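Local coordinates for receptor-like protein kinase ANXUR1 (Arabidopsis thaliana, PDB 6FIG) that is a membrane receptor kinase with a malectin-like ectodomain, involved in plant reproduction, and probably passes extracellular signals to a cytoplasmic serine/threonine kinase domain, at residues 64-78 with 124-138. Residues are numbered along the deposited sequence; the frame is centred on the assembly and turned at random.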
ATOM      1  N   TYR A  64      -0.455 -21.738  12.374  1.00 26.30           N
ATOM      2  CA  TYR A  64       0.147 -21.015  11.261  1.00 26.57           C
ATOM      3  C   TYR A  64       1.507 -20.472  11.694  1.00 27.63           C
ATOM      4  O   TYR A  64       1.673 -20.067  12.848  1.00 28.34           O
ATOM      5  CB  TYR A  64      -0.683 -19.811  10.848  1.00 25.19           C
ATOM      6  CG  TYR A  64      -2.042 -20.135  10.284  1.00 24.88           C
ATOM      7  CD1 TYR A  64      -2.241 -20.235   8.917  1.00 25.41           C
ATOM      8  CD2 TYR A  64      -3.117 -20.316  11.113  1.00 24.93           C
ATOM      9  CE1 TYR A  64      -3.488 -20.496   8.391  1.00 25.60           C
ATOM     10  CE2 TYR A  64      -4.374 -20.603  10.610  1.00 25.27           C
ATOM     11  CZ  TYR A  64      -4.548 -20.688   9.241  1.00 25.54           C
ATOM     12  OH  TYR A  64      -5.781 -20.960   8.737  1.00 25.83           O
ATOM     13  N   GLU A  65       2.443 -20.413  10.755  1.00 28.44           N
ATOM     14  CA  GLU A  65       3.719 -19.740  10.952  1.00 29.20           C
ATOM     15  C   GLU A  65       3.882 -18.687   9.863  1.00 29.42           C
ATOM     16  O   GLU A  65       3.898 -19.006   8.666  1.00 29.90           O
ATOM     17  CB  GLU A  65       4.876 -20.737  10.957  1.00 32.11           C
ATOM     18  CG  GLU A  65       4.964 -21.491  12.276  1.00 33.55           C
ATOM     19  CD  GLU A  65       6.183 -22.399  12.411  1.00 37.45           C
ATOM     20  OE1 GLU A  65       7.084 -22.376  11.549  1.00 40.17           O
ATOM     21  OE2 GLU A  65       6.227 -23.141  13.409  1.00 39.98           O
ATOM     22  N   ILE A  66       3.993 -17.426  10.282  1.00 28.75           N
ATOM     23  CA  ILE A  66       4.050 -16.315   9.350  1.00 29.17           C
ATOM     24  C   ILE A  66       5.388 -15.595   9.525  1.00 30.33           C
ATOM     25  O   ILE A  66       5.699 -15.161  10.633  1.00 29.08           O
ATOM     26  CB  ILE A  66       2.843 -15.391   9.585  1.00 28.96           C
ATOM     27  CG1 ILE A  66       1.584 -16.132   9.076  1.00 30.36           C
ATOM     28  CG2 ILE A  66       3.001 -14.050   8.870  1.00 28.82           C
ATOM     29  CD1 ILE A  66       0.299 -15.504   9.484  1.00 30.45           C
ATOM     30  N   PRO A  67       6.167 -15.441   8.438  1.00 31.22           N
ATOM     31  CA  PRO A  67       7.429 -14.720   8.591  1.00 32.23           C
ATOM     32  C   PRO A  67       7.219 -13.243   8.930  1.00 30.66           C
ATOM     33  O   PRO A  67       6.368 -12.595   8.331  1.00 29.99           O
ATOM     34  CB  PRO A  67       8.103 -14.872   7.214  1.00 34.03           C
ATOM     35  CG  PRO A  67       7.395 -15.976   6.533  1.00 34.85           C
ATOM     36  CD  PRO A  67       5.997 -15.957   7.064  1.00 32.76           C
ATOM     37  N   ILE A  68       7.988 -12.741   9.895  1.00 30.30           N
ATOM     38  CA  ILE A  68       7.929 -11.354  10.319  1.00 30.53           C
ATOM     39  C   ILE A  68       9.325 -10.848  10.658  1.00 31.65           C
ATOM     40  O   ILE A  68      10.246 -11.632  10.873  1.00 32.42           O
ATOM     41  CB  ILE A  68       7.036 -11.152  11.573  1.00 29.50           C
ATOM     42  CG1 ILE A  68       7.411 -12.127  12.699  1.00 30.38           C
ATOM     43  CG2 ILE A  68       5.563 -11.278  11.224  1.00 29.14           C
ATOM     44  CD1 ILE A  68       6.851 -11.759  14.054  1.00 30.32           C
ATOM     45  N   LYS A  69       9.457  -9.528  10.694  1.00 31.12           N
ATOM     46  CA  LYS A  69      10.624  -8.893  11.304  1.00 33.23           C
ATOM     47  C   LYS A  69      10.442  -8.856  12.825  1.00 32.14           C
ATOM     48  O   LYS A  69       9.519  -8.224  13.342  1.00 30.27           O
ATOM     49  CB  LYS A  69      10.818  -7.484  10.775  1.00 35.05           C
ATOM     50  CG  LYS A  69      11.076  -7.443   9.286  1.00 37.86           C
ATOM     51  CD  LYS A  69      11.620  -6.097   8.847  1.00 41.19           C
ATOM     52  CE  LYS A  69      12.473  -6.240   7.601  1.00 44.98           C
ATOM     53  NZ  LYS A  69      12.997  -4.911   7.193  1.00 48.18           N
ATOM     54  N   GLY A  70      11.355  -9.503  13.542  1.00 33.32           N
ATOM     55  CA  GLY A  70      11.247  -9.641  14.991  1.00 33.76           C
ATOM     56  C   GLY A  70      11.387  -8.375  15.811  1.00 34.12           C
ATOM     57  O   GLY A  70      10.954  -8.327  16.961  1.00 34.56           O
ATOM     58  N   ASP A  71      11.991  -7.348  15.233  1.00 33.81           N
ATOM     59  CA  ASP A  71      12.185  -6.098  15.934  1.00 34.06           C
ATOM     60  C   ASP A  71      11.056  -5.090  15.681  1.00 30.80           C
ATOM     61  O   ASP A  71      11.160  -3.955  16.119  1.00 31.31           O
ATOM     62  CB  ASP A  71      13.543  -5.485  15.556  1.00 37.60           C
ATOM     63  CG  ASP A  71      13.665  -5.174  14.073  1.00 39.59           C
ATOM     64  OD1 ASP A  71      13.020  -5.845  13.239  1.00 40.40           O
ATOM     65  OD2 ASP A  71      14.458  -4.280  13.743  1.00 44.58           O
ATOM     66  N   LYS A  72       9.998  -5.506  14.980  1.00 28.87           N
ATOM     67  CA  LYS A  72       8.914  -4.610  14.597  1.00 27.75           C
ATOM     68  C   LYS A  72       7.598  -5.014  15.241  1.00 25.46           C
ATOM     69  O   LYS A  72       7.352  -6.191  15.549  1.00 25.17           O
ATOM     70  CB  LYS A  72       8.729  -4.583  13.068  1.00 28.78           C
ATOM     71  CG  LYS A  72       9.974  -4.205  12.280  1.00 31.45           C
ATOM     72  CD  LYS A  72      10.420  -2.778  12.514  1.00 33.40           C
ATOM     73  CE  LYS A  72      11.700  -2.477  11.740  1.00 36.95           C
ATOM     74  NZ  LYS A  72      12.094  -1.054  11.830  1.00 39.94           N
ATOM     75  N   ARG A  73       6.745  -4.016  15.430  1.00 24.20           N
ATOM     76  CA  ARG A  73       5.396  -4.209  15.914  1.00 22.77           C
ATOM     77  C   ARG A  73       4.501  -4.625  14.746  1.00 22.42           C
ATOM     78  O   ARG A  73       4.783  -4.252  13.595  1.00 21.78           O
ATOM     79  CB  ARG A  73       4.933  -2.881  16.548  1.00 22.59           C
ATOM     80  CG  ARG A  73       3.529  -2.845  17.080  1.00 21.46           C
ATOM     81  CD  ARG A  73       3.243  -1.612  17.914  1.00 21.03           C
ATOM     82  NE  ARG A  73       3.818  -1.675  19.249  1.00 21.44           N
ATOM     83  CZ  ARG A  73       3.277  -2.309  20.293  1.00 22.04           C
ATOM     84  NH1 ARG A  73       2.153  -2.996  20.176  1.00 21.40           N
ATOM     85  NH2 ARG A  73       3.904  -2.272  21.470  1.00 22.97           N
ATOM     86  N   HIS A  74       3.476  -5.430  15.041  1.00 21.52           N
ATOM     87  CA  HIS A  74       2.510  -5.882  14.023  1.00 22.15           C
ATOM     88  C   HIS A  74       1.092  -5.710  14.424  1.00 21.92           C
ATOM     89  O   HIS A  74       0.736  -5.896  15.597  1.00 21.83           O
ATOM     90  CB  HIS A  74       2.745  -7.355  13.685  1.00 22.16           C
ATOM     91  CG  HIS A  74       4.057  -7.584  13.053  1.00 23.54           C
ATOM     92  ND1 HIS A  74       5.215  -7.694  13.790  1.00 24.38           N
ATOM     93  CD2 HIS A  74       4.421  -7.631  11.750  1.00 23.86           C
ATOM     94  CE1 HIS A  74       6.239  -7.807  12.962  1.00 25.79           C
ATOM     95  NE2 HIS A  74       5.785  -7.762  11.717  1.00 25.42           N
ATOM     96  N   LEU A  75       0.260  -5.353  13.451  1.00 21.06           N
ATOM     97  CA  LEU A  75      -1.164  -5.550  13.572  1.00 21.16           C
ATOM     98  C   LEU A  75      -1.506  -6.971  13.159  1.00 21.61           C
ATOM     99  O   LEU A  75      -0.988  -7.480  12.148  1.00 21.87           O
ATOM    100  CB  LEU A  75      -1.960  -4.614  12.675  1.00 23.31           C
ATOM    101  CG  LEU A  75      -2.117  -3.188  13.067  1.00 25.18           C
ATOM    102  CD1 LEU A  75      -2.883  -2.400  12.015  1.00 26.35           C
ATOM    103  CD2 LEU A  75      -2.775  -3.018  14.436  1.00 25.20           C
ATOM    104  N   LEU A  76      -2.342  -7.620  13.953  1.00 19.82           N
ATOM    105  CA  LEU A  76      -2.885  -8.933  13.634  1.00 20.32           C
ATOM    106  C   LEU A  76      -4.375  -8.793  13.645  1.00 20.35           C
ATOM    107  O   LEU A  76      -4.948  -8.336  14.659  1.00 20.57           O
ATOM    108  CB  LEU A  76      -2.443  -9.976  14.651  1.00 21.18           C
ATOM    109  CG  LEU A  76      -3.148 -11.331  14.601  1.00 22.42           C
ATOM    110  CD1 LEU A  76      -2.800 -12.084  13.319  1.00 23.73           C
ATOM    111  CD2 LEU A  76      -2.760 -12.187  15.798  1.00 24.03           C
ATOM    112  N   ARG A  77      -5.038  -9.178  12.563  1.00 19.77           N
ATOM    113  CA  ARG A  77      -6.475  -9.224  12.520  1.00 20.09           C
ATOM    114  C   ARG A  77      -6.974 -10.632  12.275  1.00 20.85           C
ATOM    115  O   ARG A  77      -6.421 -11.339  11.434  1.00 21.75           O
ATOM    116  CB  ARG A  77      -7.040  -8.353  11.410  1.00 21.07           C
ATOM    117  CG  ARG A  77      -6.775  -6.885  11.625  1.00 21.19           C
ATOM    118  CD  ARG A  77      -7.289  -6.052  10.490  1.00 22.34           C
ATOM    119  NE  ARG A  77      -6.907  -4.663  10.704  1.00 22.57           N
ATOM    120  CZ  ARG A  77      -6.488  -3.824   9.765  1.00 22.40           C
ATOM    121  NH1 ARG A  77      -6.373  -4.181   8.497  1.00 23.17           N
ATOM    122  NH2 ARG A  77      -6.136  -2.592  10.113  1.00 21.75           N
ATOM    123  N   LEU A  78      -8.030 -10.984  12.980  1.00 20.82           N
ATOM    124  CA  LEU A  78      -8.691 -12.275  12.848  1.00 21.40           C
ATOM    125  C   LEU A  78     -10.142 -12.006  12.469  1.00 22.19           C
ATOM    126  O   LEU A  78     -10.849 -11.269  13.173  1.00 21.97           O
ATOM    127  CB  LEU A  78      -8.627 -13.042  14.163  1.00 21.96           C
ATOM    128  CG  LEU A  78      -7.217 -13.254  14.721  1.00 21.95           C
ATOM    129  CD1 LEU A  78      -7.286 -13.956  16.045  1.00 22.56           C
ATOM    130  CD2 LEU A  78      -6.332 -14.042  13.761  1.00 22.79           C
ATOM    131  N   LYS A 124     -11.369  -9.101  14.998  1.00 23.24           N
ATOM    132  CA  LYS A 124     -10.584  -8.877  16.191  1.00 22.91           C
ATOM    133  C   LYS A 124      -9.250  -8.328  15.727  1.00 21.99           C
ATOM    134  O   LYS A 124      -8.630  -8.893  14.840  1.00 22.70           O
ATOM    135  CB  LYS A 124     -10.360 -10.172  16.975  1.00 24.02           C
ATOM    136  CG  LYS A 124     -11.611 -10.891  17.442  1.00 26.24           C
ATOM    137  CD  LYS A 124     -12.291 -10.204  18.594  1.00 27.45           C
ATOM    138  CE  LYS A 124     -13.362 -11.130  19.160  1.00 29.45           C
ATOM    139  NZ  LYS A 124     -14.035 -10.609  20.360  1.00 31.14           N
ATOM    140  N   GLU A 125      -8.784  -7.216  16.307  1.00 20.76           N
ATOM    141  CA  GLU A 125      -7.544  -6.612  15.897  1.00 20.10           C
ATOM    142  C   GLU A 125      -6.653  -6.409  17.104  1.00 19.38           C
ATOM    143  O   GLU A 125      -7.122  -5.875  18.144  1.00 19.40           O
ATOM    144  CB  GLU A 125      -7.794  -5.260  15.225  1.00 20.72           C
ATOM    145  CG  GLU A 125      -6.530  -4.552  14.774  1.00 21.09           C
ATOM    146  CD  GLU A 125      -6.796  -3.195  14.175  1.00 22.68           C
ATOM    147  OE1 GLU A 125      -6.733  -2.234  14.945  1.00 23.23           O
ATOM    148  OE2 GLU A 125      -7.038  -3.073  12.954  1.00 24.06           O
ATOM    149  N   TYR A 126      -5.393  -6.770  16.950  1.00 18.68           N
ATOM    150  CA  TYR A 126      -4.394  -6.695  17.997  1.00 19.44           C
ATOM    151  C   TYR A 126      -3.166  -5.985  17.477  1.00 20.11           C
ATOM    152  O   TYR A 126      -2.862  -6.054  16.292  1.00 20.90           O
ATOM    153  CB  TYR A 126      -4.031  -8.098  18.481  1.00 19.89           C
ATOM    154  CG  TYR A 126      -5.223  -8.887  18.878  1.00 19.81           C
ATOM    155  CD1 TYR A 126      -5.757  -8.791  20.177  1.00 19.73           C
ATOM    156  CD2 TYR A 126      -5.870  -9.718  17.975  1.00 20.21           C
ATOM    157  CE1 TYR A 126      -6.884  -9.490  20.537  1.00 20.62           C
ATOM    158  CE2 TYR A 126      -6.997 -10.420  18.322  1.00 20.61           C
ATOM    159  CZ  TYR A 126      -7.510 -10.308  19.605  1.00 20.87           C
ATOM    160  OH  TYR A 126      -8.644 -10.975  19.953  1.00 22.16           O
ATOM    161  N   SER A 127      -2.438  -5.322  18.372  1.00 19.85           N
ATOM    162  CA  SER A 127      -1.143  -4.763  18.072  1.00 20.25           C
ATOM    163  C   SER A 127      -0.131  -5.454  18.965  1.00 21.24           C
ATOM    164  O   SER A 127      -0.159  -5.300  20.199  1.00 21.62           O
ATOM    165  CB  SER A 127      -1.076  -3.251  18.265  1.00 20.21           C
ATOM    166  OG  SER A 127       0.238  -2.784  17.990  1.00 20.85           O
ATOM    167  N   LEU A 128       0.724  -6.245  18.332  1.00 21.20           N
ATOM    168  CA  LEU A 128       1.654  -7.127  19.030  1.00 22.54           C
ATOM    169  C   LEU A 128       3.023  -6.487  19.123  1.00 22.70           C
ATOM    170  O   LEU A 128       3.622  -6.131  18.093  1.00 22.78           O
ATOM    171  CB  LEU A 128       1.752  -8.457  18.288  1.00 23.25           C
ATOM    172  CG  LEU A 128       0.419  -9.198  18.111  1.00 24.09           C
ATOM    173  CD1 LEU A 128       0.645 -10.485  17.322  1.00 24.62           C
ATOM    174  CD2 LEU A 128      -0.245  -9.484  19.458  1.00 25.13           C
ATOM    175  N   ALA A 129       3.542  -6.356  20.342  1.00 22.96           N
ATOM    176  CA  ALA A 129       4.886  -5.826  20.532  1.00 24.32           C
ATOM    177  C   ALA A 129       5.951  -6.689  19.850  1.00 25.63           C
ATOM    178  O   ALA A 129       5.738  -7.890  19.631  1.00 25.20           O
ATOM    179  CB  ALA A 129       5.207  -5.683  22.024  1.00 25.53           C
ATOM    180  N   PRO A 130       7.110  -6.093  19.540  1.00 27.25           N
ATOM    181  CA  PRO A 130       8.187  -6.872  18.931  1.00 29.50           C
ATOM    182  C   PRO A 130       8.514  -8.122  19.749  1.00 32.57           C
ATOM    183  O   PRO A 130       8.594  -8.035  20.979  1.00 33.10           O
ATOM    184  CB  PRO A 130       9.367  -5.906  18.932  1.00 29.88           C
ATOM    185  CG  PRO A 130       8.761  -4.546  18.909  1.00 29.36           C
ATOM    186  CD  PRO A 130       7.423  -4.656  19.601  1.00 27.38           C
ATOM    187  N   THR A 131       8.665  -9.236  19.032  1.00 34.48           N
ATOM    188  CA  THR A 131       8.867 -10.590  19.558  1.00 38.07           C
ATOM    189  C   THR A 131      10.337 -11.006  19.627  1.00 41.35           C
ATOM    190  O   THR A 131      10.659 -12.000  20.282  1.00 44.46           O
ATOM    191  CB  THR A 131       8.190 -11.621  18.608  1.00 38.69           C
ATOM    192  OG1 THR A 131       8.643 -11.419  17.248  1.00 37.61           O
ATOM    193  CG2 THR A 131       6.701 -11.516  18.642  1.00 37.86           C
ATOM    194  N   ASP A 132      11.225 -10.286  18.930  1.00 41.56           N
ATOM    195  CA  ASP A 132      12.581 -10.767  18.610  1.00 44.20           C
ATOM    196  C   ASP A 132      12.629 -12.190  18.026  1.00 43.33           C
ATOM    197  O   ASP A 132      13.594 -12.926  18.222  1.00 42.30           O
ATOM    198  CB  ASP A 132      13.517 -10.601  19.815  1.00 48.42           C
ATOM    199  CG  ASP A 132      13.733  -9.135  20.179  1.00 50.87           C
ATOM    200  OD1 ASP A 132      14.760  -8.814  20.812  1.00 56.55           O
ATOM    201  OD2 ASP A 132      12.879  -8.295  19.828  1.00 52.96           O
ATOM    202  N   LYS A 133      11.578 -12.546  17.294  1.00 41.40           N
ATOM    203  CA  LYS A 133      11.459 -13.817  16.615  1.00 42.37           C
ATOM    204  C   LYS A 133      11.050 -13.516  15.190  1.00 40.17           C
ATOM    205  O   LYS A 133      10.202 -12.644  14.957  1.00 38.43           O
ATOM    206  CB  LYS A 133      10.415 -14.702  17.302  1.00 44.09           C
ATOM    207  CG  LYS A 133      10.942 -15.399  18.550  1.00 47.95           C
ATOM    208  CD  LYS A 133       9.842 -16.145  19.300  1.00 49.56           C
ATOM    209  CE  LYS A 133       9.521 -17.493  18.672  1.00 51.61           C
ATOM    210  NZ  LYS A 133       8.148 -17.960  19.042  1.00 52.57           N
ATOM    211  N   ASP A 134      11.628 -14.244  14.242  1.00 39.95           N
ATOM    212  CA  ASP A 134      11.348 -14.021  12.826  1.00 40.02           C
ATOM    213  C   ASP A 134      10.113 -14.795  12.327  1.00 36.71           C
ATOM    214  O   ASP A 134       9.789 -14.736  11.143  1.00 34.65           O
ATOM    215  CB  ASP A 134      12.589 -14.284  11.944  1.00 44.94           C
ATOM    216  CG  ASP A 134      13.163 -15.692  12.098  1.00 48.26           C
ATOM    217  OD1 ASP A 134      12.402 -16.638  12.384  1.00 51.54           O
ATOM    218  OD2 ASP A 134      14.398 -15.868  11.921  1.00 54.74           O
ATOM    219  N   VAL A 135       9.415 -15.485  13.228  1.00 34.85           N
ATOM    220  CA  VAL A 135       8.177 -16.174  12.888  1.00 33.63           C
ATOM    221  C   VAL A 135       7.091 -15.816  13.899  1.00 31.79           C
ATOM    222  O   VAL A 135       7.339 -15.814  15.100  1.00 31.76           O
ATOM    223  CB  VAL A 135       8.396 -17.702  12.854  1.00 35.81           C
ATOM    224  CG1 VAL A 135       7.085 -18.452  12.715  1.00 35.80           C
ATOM    225  CG2 VAL A 135       9.327 -18.072  11.704  1.00 37.36           C
ATOM    226  N   LEU A 136       5.898 -15.497  13.397  1.00 29.80           N
ATOM    227  CA  LEU A 136       4.717 -15.336  14.224  1.00 29.10           C
ATOM    228  C   LEU A 136       3.959 -16.657  14.155  1.00 28.74           C
ATOM    229  O   LEU A 136       3.454 -17.027  13.094  1.00 29.47           O
ATOM    230  CB  LEU A 136       3.843 -14.185  13.716  1.00 29.16           C
ATOM    231  CG  LEU A 136       2.555 -13.926  14.506  1.00 28.93           C
ATOM    232  CD1 LEU A 136       2.873 -13.534  15.947  1.00 29.56           C
ATOM    233  CD2 LEU A 136       1.724 -12.835  13.847  1.00 29.69           C
ATOM    234  N   SER A 137       3.881 -17.347  15.283  1.00 27.77           N
ATOM    235  CA  SER A 137       3.111 -18.572  15.413  1.00 28.25           C
ATOM    236  C   SER A 137       1.710 -18.317  15.939  1.00 27.35           C
ATOM    237  O   SER A 137       1.564 -17.839  17.063  1.00 27.67           O
ATOM    238  CB  SER A 137       3.838 -19.517  16.341  1.00 30.15           C
ATOM    239  OG  SER A 137       5.081 -19.876  15.758  1.00 31.66           O
ATOM    240  N   ILE A 138       0.692 -18.612  15.126  1.00 25.32           N
ATOM    241  CA  ILE A 138      -0.693 -18.352  15.502  1.00 24.53           C
ATOM    242  C   ILE A 138      -1.345 -19.707  15.693  1.00 25.05           C
ATOM    243  O   ILE A 138      -1.508 -20.464  14.723  1.00 26.33           O
ATOM    244  CB  ILE A 138      -1.475 -17.568  14.438  1.00 24.31           C
ATOM    245  CG1 ILE A 138      -0.768 -16.262  14.108  1.00 24.16           C
ATOM    246  CG2 ILE A 138      -2.895 -17.314  14.932  1.00 24.31           C
ATOM    247  CD1 ILE A 138      -1.344 -15.577  12.893  1.00 24.29           C
TER
HETATM  248  O   HOH W   1       5.666 -22.458  15.897  1.00 51.46           O
HETATM  249  O   HOH W   2       7.771  -8.962  16.120  1.00 29.99           O
HETATM  250  O   HOH W   3       5.058  -8.330  16.536  1.00 26.54           O
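R77 and E125 run alongside each other, ends in the same direction, on the face of the 73-78/124-128 strand pair turned away from L76 and Y126, where both are buried. The arginine holds one carboxylate oxygen with two nitrogens: NE is 2.8 Å and NH2 3.0 Å from E125 OE2. This oxygen lies in the guanidinium plane, and NE meets its anti lone pair. E125 OE1 turns to S187 and R190. On the same face, R73 NH1 donates to S127 OG at 2.9 Å. The R73 chain leaves with CG anti to the backbone N (chi1 178°) and bends at chi3, which lays one guanidinium face over A129 CA. R73 NE makes a salt bridge with E163.

Strands 64-67 and 135-138 form a second antiparallel pair, in the opposing sheet of the malectin-like sandwich. The inward faces meet in apolar contacts. I138 CD1 touches I66 CD1 of its own sheet and L76 CD1 of the other, both at 3.8 Å. The L76 and I138 side chains pass each other head to tail. Nearer the loops, I68 CD1 reaches L136 CB, and I68 CG2 sits over one face of the H74 ring, towards its rim. Between the loops, G70 O accepts from D132 N at 2.8 Å. On the face turned away from I66 and L136, water 1 joins E65 OE2 and S137 OG.

The loops 68-72 and 129-134 thus cross between the two sheets side by side, over an apolar interior, while the buried arginines are probably charge-balanced by E125, E157 and E163.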